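Local atomic coordinates of malate dehydrogenase (PDB entry 1V9N), a protein that catalyses the reversible oxidation of (S)-malate to oxaloacetate, with NAD(+) as the hydride acceptor. Residues D8-R13 with I340-L345; F22-L27 with I39-L44. All coordinates share one frame; numbering follows the deposited sequence.

Interaction 1: D8-R13 with I340-L345; sequences DENYIR and IYRKVL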
ATOM      1  N   ASP A   8     -16.534 -13.558 -26.518  1.00 64.30           N
ATOM      2  CA  ASP A   8     -17.262 -14.536 -27.316  1.00 64.75           C
ATOM      3  C   ASP A   8     -18.009 -13.861 -28.462  1.00 64.60           C
ATOM      4  O   ASP A   8     -17.510 -12.904 -29.058  1.00 64.11           O
ATOM      5  CB  ASP A   8     -18.244 -15.310 -26.431  1.00 65.23           C
ATOM      6  CG  ASP A   8     -19.146 -14.398 -25.626  1.00 65.54           C
ATOM      7  OD1 ASP A   8     -19.748 -13.482 -26.220  1.00 66.31           O
ATOM      8  OD2 ASP A   8     -19.260 -14.598 -24.399  1.00 66.61           O
ATOM      9  N   GLU A   9     -19.203 -14.361 -28.766  1.00 64.92           N
ATOM     10  CA  GLU A   9     -20.015 -13.803 -29.843  1.00 64.53           C
ATOM     11  C   GLU A   9     -20.641 -12.475 -29.423  1.00 63.98           C
ATOM     12  O   GLU A   9     -20.856 -11.590 -30.254  1.00 63.59           O
ATOM     13  CB  GLU A   9     -21.124 -14.784 -30.250  1.00 65.22           C
ATOM     14  CG  GLU A   9     -22.260 -14.934 -29.238  1.00 65.74           C
ATOM     15  CD  GLU A   9     -21.969 -15.949 -28.145  1.00 66.50           C
ATOM     16  OE1 GLU A   9     -20.890 -15.872 -27.522  1.00 67.23           O
ATOM     17  OE2 GLU A   9     -22.830 -16.820 -27.903  1.00 66.17           O
ATOM     18  N   ASN A  10     -20.928 -12.345 -28.131  1.00 63.05           N
ATOM     19  CA  ASN A  10     -21.535 -11.136 -27.583  1.00 62.16           C
ATOM     20  C   ASN A  10     -20.604  -9.929 -27.602  1.00 60.65           C
ATOM     21  O   ASN A  10     -20.885  -8.919 -26.961  1.00 60.30           O
ATOM     22  CB  ASN A  10     -21.996 -11.379 -26.145  1.00 63.38           C
ATOM     23  CG  ASN A  10     -23.046 -12.460 -26.045  1.00 63.80           C
ATOM     24  OD1 ASN A  10     -24.112 -12.363 -26.653  1.00 64.95           O
ATOM     25  ND2 ASN A  10     -22.753 -13.498 -25.274  1.00 64.48           N
ATOM     26  N   TYR A  11     -19.496 -10.033 -28.329  1.00 58.98           N
ATOM     27  CA  TYR A  11     -18.544  -8.931 -28.410  1.00 57.97           C
ATOM     28  C   TYR A  11     -18.222  -8.548 -29.847  1.00 56.66           C
ATOM     29  O   TYR A  11     -18.242  -9.389 -30.745  1.00 56.61           O
ATOM     30  CB  TYR A  11     -17.247  -9.283 -27.676  1.00 58.10           C
ATOM     31  CG  TYR A  11     -17.366  -9.270 -26.169  1.00 57.80           C
ATOM     32  CD1 TYR A  11     -18.093 -10.249 -25.496  1.00 57.28           C
ATOM     33  CD2 TYR A  11     -16.759  -8.265 -25.415  1.00 58.33           C
ATOM     34  CE1 TYR A  11     -18.214 -10.226 -24.107  1.00 58.10           C
ATOM     35  CE2 TYR A  11     -16.874  -8.234 -24.029  1.00 57.64           C
ATOM     36  CZ  TYR A  11     -17.601  -9.215 -23.383  1.00 58.19           C
ATOM     37  OH  TYR A  11     -17.720  -9.179 -22.012  1.00 59.43           O
ATOM     38  N   ILE A  12     -17.922  -7.269 -30.049  1.00 55.03           N
ATOM     39  CA  ILE A  12     -17.595  -6.752 -31.371  1.00 54.20           C
ATOM     40  C   ILE A  12     -16.235  -6.059 -31.362  1.00 53.97           C
ATOM     41  O   ILE A  12     -15.990  -5.160 -30.559  1.00 53.74           O
ATOM     42  CB  ILE A  12     -18.651  -5.730 -31.861  1.00 54.24           C
ATOM     43  CG1 ILE A  12     -20.042  -6.367 -31.876  1.00 54.39           C
ATOM     44  CG2 ILE A  12     -18.288  -5.234 -33.252  1.00 54.02           C
ATOM     45  CD1 ILE A  12     -20.656  -6.562 -30.502  1.00 54.07           C
ATOM     46  N   ARG A  13     -15.355  -6.479 -32.263  1.00 53.50           N
ATOM     47  CA  ARG A  13     -14.031  -5.886 -32.358  1.00 53.06           C
ATOM     48  C   ARG A  13     -14.145  -4.487 -32.949  1.00 52.26           C
ATOM     49  O   ARG A  13     -14.745  -4.297 -34.007  1.00 52.91           O
ATOM     50  CB  ARG A  13     -13.120  -6.743 -33.242  1.00 53.29           C
ATOM     51  CG  ARG A  13     -11.957  -7.388 -32.507  1.00 53.87           C
ATOM     52  CD  ARG A  13     -12.429  -8.448 -31.529  1.00 54.68           C
ATOM     53  NE  ARG A  13     -11.324  -8.977 -30.736  1.00 56.09           N
ATOM     54  CZ  ARG A  13     -11.433  -9.989 -29.882  1.00 57.16           C
ATOM     55  NH1 ARG A  13     -12.602 -10.592 -29.709  1.00 57.64           N
ATOM     56  NH2 ARG A  13     -10.375 -10.396 -29.195  1.00 56.72           N
ATOM     57  N   ILE A 340     -15.753  -4.956 -27.673  1.00 44.34           N
ATOM     58  CA  ILE A 340     -16.750  -4.228 -26.900  1.00 44.43           C
ATOM     59  C   ILE A 340     -18.041  -5.033 -26.847  1.00 45.06           C
ATOM     60  O   ILE A 340     -18.573  -5.438 -27.880  1.00 46.62           O
ATOM     61  CB  ILE A 340     -17.047  -2.847 -27.526  1.00 43.98           C
ATOM     62  CG1 ILE A 340     -15.764  -2.014 -27.575  1.00 43.90           C
ATOM     63  CG2 ILE A 340     -18.122  -2.130 -26.720  1.00 42.39           C
ATOM     64  CD1 ILE A 340     -15.944  -0.638 -28.176  1.00 45.94           C
ATOM     65  N   TYR A 341     -18.536  -5.262 -25.637  1.00 45.26           N
ATOM     66  CA  TYR A 341     -19.759  -6.022 -25.429  1.00 46.49           C
ATOM     67  C   TYR A 341     -20.877  -5.511 -26.338  1.00 47.56           C
ATOM     68  O   TYR A 341     -20.819  -4.387 -26.838  1.00 46.86           O
ATOM     69  CB  TYR A 341     -20.173  -5.921 -23.959  1.00 47.65           C
ATOM     70  CG  TYR A 341     -21.288  -6.857 -23.546  1.00 50.39           C
ATOM     71  CD1 TYR A 341     -21.170  -8.236 -23.724  1.00 51.96           C
ATOM     72  CD2 TYR A 341     -22.447  -6.366 -22.950  1.00 51.72           C
ATOM     73  CE1 TYR A 341     -22.181  -9.104 -23.314  1.00 53.04           C
ATOM     74  CE2 TYR A 341     -23.463  -7.224 -22.535  1.00 53.99           C
ATOM     75  CZ  TYR A 341     -23.323  -8.592 -22.719  1.00 53.85           C
ATOM     76  OH  TYR A 341     -24.326  -9.440 -22.308  1.00 55.03           O
ATOM     77  N   ARG A 342     -21.892  -6.345 -26.550  1.00 48.49           N
ATOM     78  CA  ARG A 342     -23.020  -5.991 -27.404  1.00 49.09           C
ATOM     79  C   ARG A 342     -23.861  -4.846 -26.849  1.00 47.86           C
ATOM     80  O   ARG A 342     -24.024  -3.817 -27.503  1.00 48.20           O
ATOM     81  CB  ARG A 342     -23.912  -7.218 -27.636  1.00 50.82           C
ATOM     82  CG  ARG A 342     -24.260  -7.993 -26.370  1.00 54.14           C
ATOM     83  CD  ARG A 342     -25.260  -9.125 -26.626  1.00 57.29           C
ATOM     84  NE  ARG A 342     -26.640  -8.649 -26.744  1.00 59.68           N
ATOM     85  CZ  ARG A 342     -27.149  -8.046 -27.815  1.00 60.82           C
ATOM     86  NH1 ARG A 342     -26.401  -7.838 -28.892  1.00 61.36           N
ATOM     87  NH2 ARG A 342     -28.411  -7.638 -27.805  1.00 61.76           N
ATOM     88  N   LYS A 343     -24.394  -5.029 -25.645  1.00 46.93           N
ATOM     89  CA  LYS A 343     -25.227  -4.014 -25.011  1.00 46.42           C
ATOM     90  C   LYS A 343     -24.509  -2.679 -24.826  1.00 45.28           C
ATOM     91  O   LYS A 343     -25.134  -1.618 -24.884  1.00 44.31           O
ATOM     92  CB  LYS A 343     -25.731  -4.516 -23.656  1.00 47.81           C
ATOM     93  CG  LYS A 343     -26.719  -5.665 -23.746  1.00 50.06           C
ATOM     94  CD  LYS A 343     -27.220  -6.069 -22.368  1.00 50.43           C
ATOM     95  CE  LYS A 343     -28.254  -7.181 -22.458  1.00 51.47           C
ATOM     96  NZ  LYS A 343     -28.760  -7.577 -21.115  1.00 51.14           N
ATOM     97  N   VAL A 344     -23.201  -2.733 -24.596  1.00 43.68           N
ATOM     98  CA  VAL A 344     -22.418  -1.519 -24.408  1.00 41.95           C
ATOM     99  C   VAL A 344     -22.304  -0.762 -25.723  1.00 40.59           C
ATOM    100  O   VAL A 344     -22.413   0.467 -25.756  1.00 39.16           O
ATOM    101  CB  VAL A 344     -21.001  -1.840 -23.882  1.00 42.57           C
ATOM    102  CG1 VAL A 344     -20.156  -0.570 -23.837  1.00 41.63           C
ATOM    103  CG2 VAL A 344     -21.096  -2.458 -22.497  1.00 41.69           C
ATOM    104  N   LEU A 345     -22.088  -1.502 -26.807  1.00 40.03           N
ATOM    105  CA  LEU A 345     -21.966  -0.904 -28.130  1.00 40.31           C
ATOM    106  C   LEU A 345     -23.265  -0.192 -28.511  1.00 40.16           C
ATOM    107  O   LEU A 345     -23.240   0.867 -29.138  1.00 38.38           O
ATOM    108  CB  LEU A 345     -21.642  -1.979 -29.166  1.00 42.02           C
ATOM    109  CG  LEU A 345     -21.327  -1.485 -30.580  1.00 42.73           C
ATOM    110  CD1 LEU A 345     -20.098  -0.592 -30.556  1.00 43.84           C
ATOM    111  CD2 LEU A 345     -21.094  -2.680 -31.492  1.00 44.18           C
TER
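Tyr11 and Tyr341 face each other as a non-hydrogen-bonded pair in a short antiparallel ladder, with CA atoms 4.3 Å apart. Tyr11 CB lies near the carbonyl O of Ile340. With CG anti to the carbonyl carbon (chi1 -73°), the ring lies against Tyr341. CG, CD2 and CE2 lie by Tyr341 CA, which sits over the ring face in a CH-pi contact, 4.0 Å from the centroid. CD2 and CE2 also rest near the backbone N of Tyr341. CD1, CE1 and CZ line up against Tyr341 CD1, with CE1 nearest at 3.6 Å. This is the edge of Tyr341 meeting the face of Tyr11, a T-shaped stack with planes at 62°. At the tip, OH is hydrogen-bonded to Glu53. Shortening Tyr11 to an alanine removes ring and hydroxyl, which would probably leave the Tyr341 edge without an aromatic face and Glu53 without this partner.

Beside this pair, Ile12 and Ile340 form a hydrogen-bonded pair. Ile12 N gives to Ile340 O and Ile340 N gives to Ile12 O, both at 2.9 Å. A weak bond, bent to 122° at the hydrogen, joins Arg342 N to Asn10 O, close to where strand becomes helix. Arg342 CG covers the centre of one face of the Tyr341 ring, and its CD lies 3.4 Å from Asn10 OD1. On the Ile12 side of the ladder, Ile12 CG1 meets Leu345 CD2 at 3.9 Å. The whole is a two-stranded antiparallel sheet at the surface, tying the N-terminal strand 11-14 to strand 338-341, whose Tyr341 is the N-cap residue of helix 342-355.

Interaction 2: F22-L27 with I39-L44; sequences FIVRVL and IVADNL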
ATOM      1  N   PHE A  22     -14.099   8.239 -31.647  1.00 27.10           N
ATOM      2  CA  PHE A  22     -15.498   8.298 -31.261  1.00 26.67           C
ATOM      3  C   PHE A  22     -15.625   9.094 -29.964  1.00 27.21           C
ATOM      4  O   PHE A  22     -16.350  10.091 -29.905  1.00 26.48           O
ATOM      5  CB  PHE A  22     -16.051   6.891 -31.052  1.00 26.45           C
ATOM      6  CG  PHE A  22     -17.384   6.868 -30.365  1.00 27.90           C
ATOM      7  CD1 PHE A  22     -18.517   7.366 -30.998  1.00 27.29           C
ATOM      8  CD2 PHE A  22     -17.500   6.390 -29.064  1.00 29.79           C
ATOM      9  CE1 PHE A  22     -19.742   7.391 -30.345  1.00 28.06           C
ATOM     10  CE2 PHE A  22     -18.725   6.412 -28.400  1.00 28.75           C
ATOM     11  CZ  PHE A  22     -19.845   6.914 -29.041  1.00 27.91           C
ATOM     12  N   ILE A  23     -14.911   8.651 -28.930  1.00 25.73           N
ATOM     13  CA  ILE A  23     -14.939   9.316 -27.631  1.00 24.63           C
ATOM     14  C   ILE A  23     -14.661  10.806 -27.780  1.00 23.42           C
ATOM     15  O   ILE A  23     -15.353  11.633 -27.189  1.00 22.17           O
ATOM     16  CB  ILE A  23     -13.892   8.704 -26.657  1.00 23.89           C
ATOM     17  CG1 ILE A  23     -14.239   7.242 -26.379  1.00 22.26           C
ATOM     18  CG2 ILE A  23     -13.863   9.488 -25.344  1.00 21.80           C
ATOM     19  CD1 ILE A  23     -13.153   6.490 -25.627  1.00 24.67           C
ATOM     20  N   VAL A  24     -13.645  11.139 -28.571  1.00 22.65           N
ATOM     21  CA  VAL A  24     -13.276  12.534 -28.795  1.00 23.10           C
ATOM     22  C   VAL A  24     -14.400  13.318 -29.479  1.00 23.52           C
ATOM     23  O   VAL A  24     -14.611  14.497 -29.177  1.00 23.53           O
ATOM     24  CB  VAL A  24     -11.975  12.637 -29.638  1.00 21.60           C
ATOM     25  CG1 VAL A  24     -11.702  14.087 -30.010  1.00 21.36           C
ATOM     26  CG2 VAL A  24     -10.795  12.082 -28.837  1.00 21.24           C
ATOM     27  N   ARG A  25     -15.119  12.667 -30.394  1.00 23.41           N
ATOM     28  CA  ARG A  25     -16.229  13.319 -31.094  1.00 24.09           C
ATOM     29  C   ARG A  25     -17.319  13.705 -30.103  1.00 22.68           C
ATOM     30  O   ARG A  25     -17.782  14.844 -30.078  1.00 23.58           O
ATOM     31  CB  ARG A  25     -16.855  12.389 -32.141  1.00 25.69           C
ATOM     32  CG  ARG A  25     -16.150  12.337 -33.477  1.00 27.71           C
ATOM     33  CD  ARG A  25     -17.114  11.862 -34.562  1.00 27.86           C
ATOM     34  NE  ARG A  25     -17.534  10.475 -34.392  1.00 28.36           N
ATOM     35  CZ  ARG A  25     -16.727   9.429 -34.547  1.00 28.22           C
ATOM     36  NH1 ARG A  25     -15.455   9.614 -34.873  1.00 28.03           N
ATOM     37  NH2 ARG A  25     -17.192   8.197 -34.385  1.00 29.52           N
ATOM     38  N   VAL A  26     -17.732  12.734 -29.299  1.00 23.01           N
ATOM     39  CA  VAL A  26     -18.774  12.944 -28.304  1.00 24.16           C
ATOM     40  C   VAL A  26     -18.408  14.053 -27.319  1.00 23.28           C
ATOM     41  O   VAL A  26     -19.186  14.982 -27.095  1.00 23.78           O
ATOM     42  CB  VAL A  26     -19.046  11.648 -27.508  1.00 23.72           C
ATOM     43  CG1 VAL A  26     -20.057  11.914 -26.398  1.00 24.43           C
ATOM     44  CG2 VAL A  26     -19.550  10.561 -28.437  1.00 24.57           C
ATOM     45  N   LEU A  27     -17.213  13.957 -26.744  1.00 21.98           N
ATOM     46  CA  LEU A  27     -16.762  14.935 -25.761  1.00 22.37           C
ATOM     47  C   LEU A  27     -16.630  16.353 -26.301  1.00 20.88           C
ATOM     48  O   LEU A  27     -17.045  17.303 -25.636  1.00 21.62           O
ATOM     49  CB  LEU A  27     -15.441  14.479 -25.131  1.00 21.06           C
ATOM     50  CG  LEU A  27     -15.527  13.167 -24.336  1.00 23.28           C
ATOM     51  CD1 LEU A  27     -14.153  12.810 -23.794  1.00 20.59           C
ATOM     52  CD2 LEU A  27     -16.529  13.308 -23.183  1.00 23.21           C
ATOM     53  N   ILE A  39      -7.273  13.502 -23.651  1.00 21.01           N
ATOM     54  CA  ILE A  39      -6.740  12.925 -22.417  1.00 21.22           C
ATOM     55  C   ILE A  39      -7.741  11.912 -21.861  1.00 21.11           C
ATOM     56  O   ILE A  39      -7.367  10.813 -21.463  1.00 21.32           O
ATOM     57  CB  ILE A  39      -6.472  14.016 -21.352  1.00 23.07           C
ATOM     58  CG1 ILE A  39      -5.301  14.897 -21.791  1.00 23.08           C
ATOM     59  CG2 ILE A  39      -6.175  13.370 -20.004  1.00 22.98           C
ATOM     60  CD1 ILE A  39      -5.110  16.142 -20.945  1.00 24.59           C
ATOM     61  N   VAL A  40      -9.017  12.280 -21.839  1.00 20.51           N
ATOM     62  CA  VAL A  40     -10.045  11.372 -21.337  1.00 18.65           C
ATOM     63  C   VAL A  40     -10.090  10.107 -22.197  1.00 19.17           C
ATOM     64  O   VAL A  40     -10.099   8.989 -21.677  1.00 18.72           O
ATOM     65  CB  VAL A  40     -11.442  12.048 -21.348  1.00 17.04           C
ATOM     66  CG1 VAL A  40     -12.498  11.072 -20.837  1.00 17.21           C
ATOM     67  CG2 VAL A  40     -11.416  13.305 -20.480  1.00 15.38           C
ATOM     68  N   ALA A  41     -10.108  10.288 -23.514  1.00 20.46           N
ATOM     69  CA  ALA A  41     -10.157   9.159 -24.439  1.00 21.42           C
ATOM     70  C   ALA A  41      -8.954   8.236 -24.237  1.00 21.97           C
ATOM     71  O   ALA A  41      -9.097   7.013 -24.194  1.00 20.92           O
ATOM     72  CB  ALA A  41     -10.199   9.669 -25.877  1.00 22.61           C
ATOM     73  N   ASP A  42      -7.771   8.832 -24.115  1.00 22.94           N
ATOM     74  CA  ASP A  42      -6.543   8.072 -23.908  1.00 25.77           C
ATOM     75  C   ASP A  42      -6.678   7.198 -22.658  1.00 25.23           C
ATOM     76  O   ASP A  42      -6.324   6.020 -22.668  1.00 23.41           O
ATOM     77  CB  ASP A  42      -5.361   9.031 -23.741  1.00 29.64           C
ATOM     78  CG  ASP A  42      -4.020   8.314 -23.724  1.00 35.25           C
ATOM     79  OD1 ASP A  42      -3.009   8.954 -23.356  1.00 36.81           O
ATOM     80  OD2 ASP A  42      -3.971   7.117 -24.083  1.00 39.18           O
ATOM     81  N   ASN A  43      -7.203   7.784 -21.583  1.00 21.82           N
ATOM     82  CA  ASN A  43      -7.384   7.067 -20.327  1.00 22.16           C
ATOM     83  C   ASN A  43      -8.420   5.944 -20.425  1.00 22.47           C
ATOM     84  O   ASN A  43      -8.181   4.826 -19.960  1.00 21.22           O
ATOM     85  CB  ASN A  43      -7.769   8.064 -19.221  1.00 21.53           C
ATOM     86  CG  ASN A  43      -8.247   7.387 -17.957  1.00 19.39           C
ATOM     87  OD1 ASN A  43      -9.398   6.969 -17.868  1.00 23.08           O
ATOM     88  ND2 ASN A  43      -7.364   7.278 -16.965  1.00 18.24           N
ATOM     89  N   LEU A  44      -9.566   6.234 -21.031  1.00 21.16           N
ATOM     90  CA  LEU A  44     -10.613   5.227 -21.162  1.00 21.71           C
ATOM     91  C   LEU A  44     -10.217   4.117 -22.135  1.00 22.62           C
ATOM     92  O   LEU A  44     -10.521   2.951 -21.905  1.00 22.01           O
ATOM     93  CB  LEU A  44     -11.931   5.872 -21.620  1.00 20.92           C
ATOM     94  CG  LEU A  44     -12.591   6.860 -20.651  1.00 20.74           C
ATOM     95  CD1 LEU A  44     -13.915   7.355 -21.239  1.00 21.37           C
ATOM     96  CD2 LEU A  44     -12.838   6.175 -19.317  1.00 22.91           C
TER
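Ile23 and Ala41 mark the nearest approach of the two helix backbones, with CA atoms 5.8 Å apart. The contact between the segments is apolar. Two kinds of packing make it up: branched side chains against the small methyl of Ala41, and side chains meeting Val40 and Leu44, to either side of it.

The first group centres on Ala41 CB. Ile23 CG2 meets it at 3.7 Å, and Val24 CG2 meets it at 3.9 Å. Two consecutive residues of one helix thus share a single methyl of the other. Ile23 CG2 also lies against Ala41 CA, so this branch reaches the backbone of the second helix. This is consistent with the short side chain of Ala41 leaving its CA within reach of a methyl.

The second group flanks the alanine. With CG anti to the carbonyl carbon (chi1 -63°) and CD1 extended from it (chi2 179°), Leu27 reaches across to Val40, its CD1 3.7 Å from Val40 CB. The same methyl also touches Val40 CG1, so it bears on both the branch point and one arm of the valine. One turn earlier in its helix, Ile23 extends CD1 to 4.2 Å from Leu44 CB, a looser contact.

Five of the six touching residues are buried. Helix 60-69 covers Leu27 through Ile67 and Leu44 through Tyr63. Val40 also packs on Gln98 of helix 97-115. The segment axes approach to 9.0 Å, with their directions 141° apart. Helices 16-29 and 34-49 follow each other in the chain, so this is a roughly antiparallel helical hairpin with an apolar interface, near the N-terminus of this LDH2/MDH2 family member.

The two contacts are neighbours in the chain and in space. Strand 11-14 of interaction 1 leads into helix 16-29, the first helix of interaction 2. Their centres lie 19 Å apart and their nearest atoms about 7 Å apart, without touching. Interaction 1 joins segments 327 residues apart and brings the end of the chain back to its start. The segments of interaction 2 are only 12 residues apart at their nearest ends. Leu360, the last residue, touches Leu345 of interaction 1 and Phe22, which lies on helix 16-29 but takes no part in interaction 2. Interaction 1 is at the surface, whereas interaction 2 is buried. Its Leu44 side chain lies about 9 Å from a bound NADPH, too far to touch it.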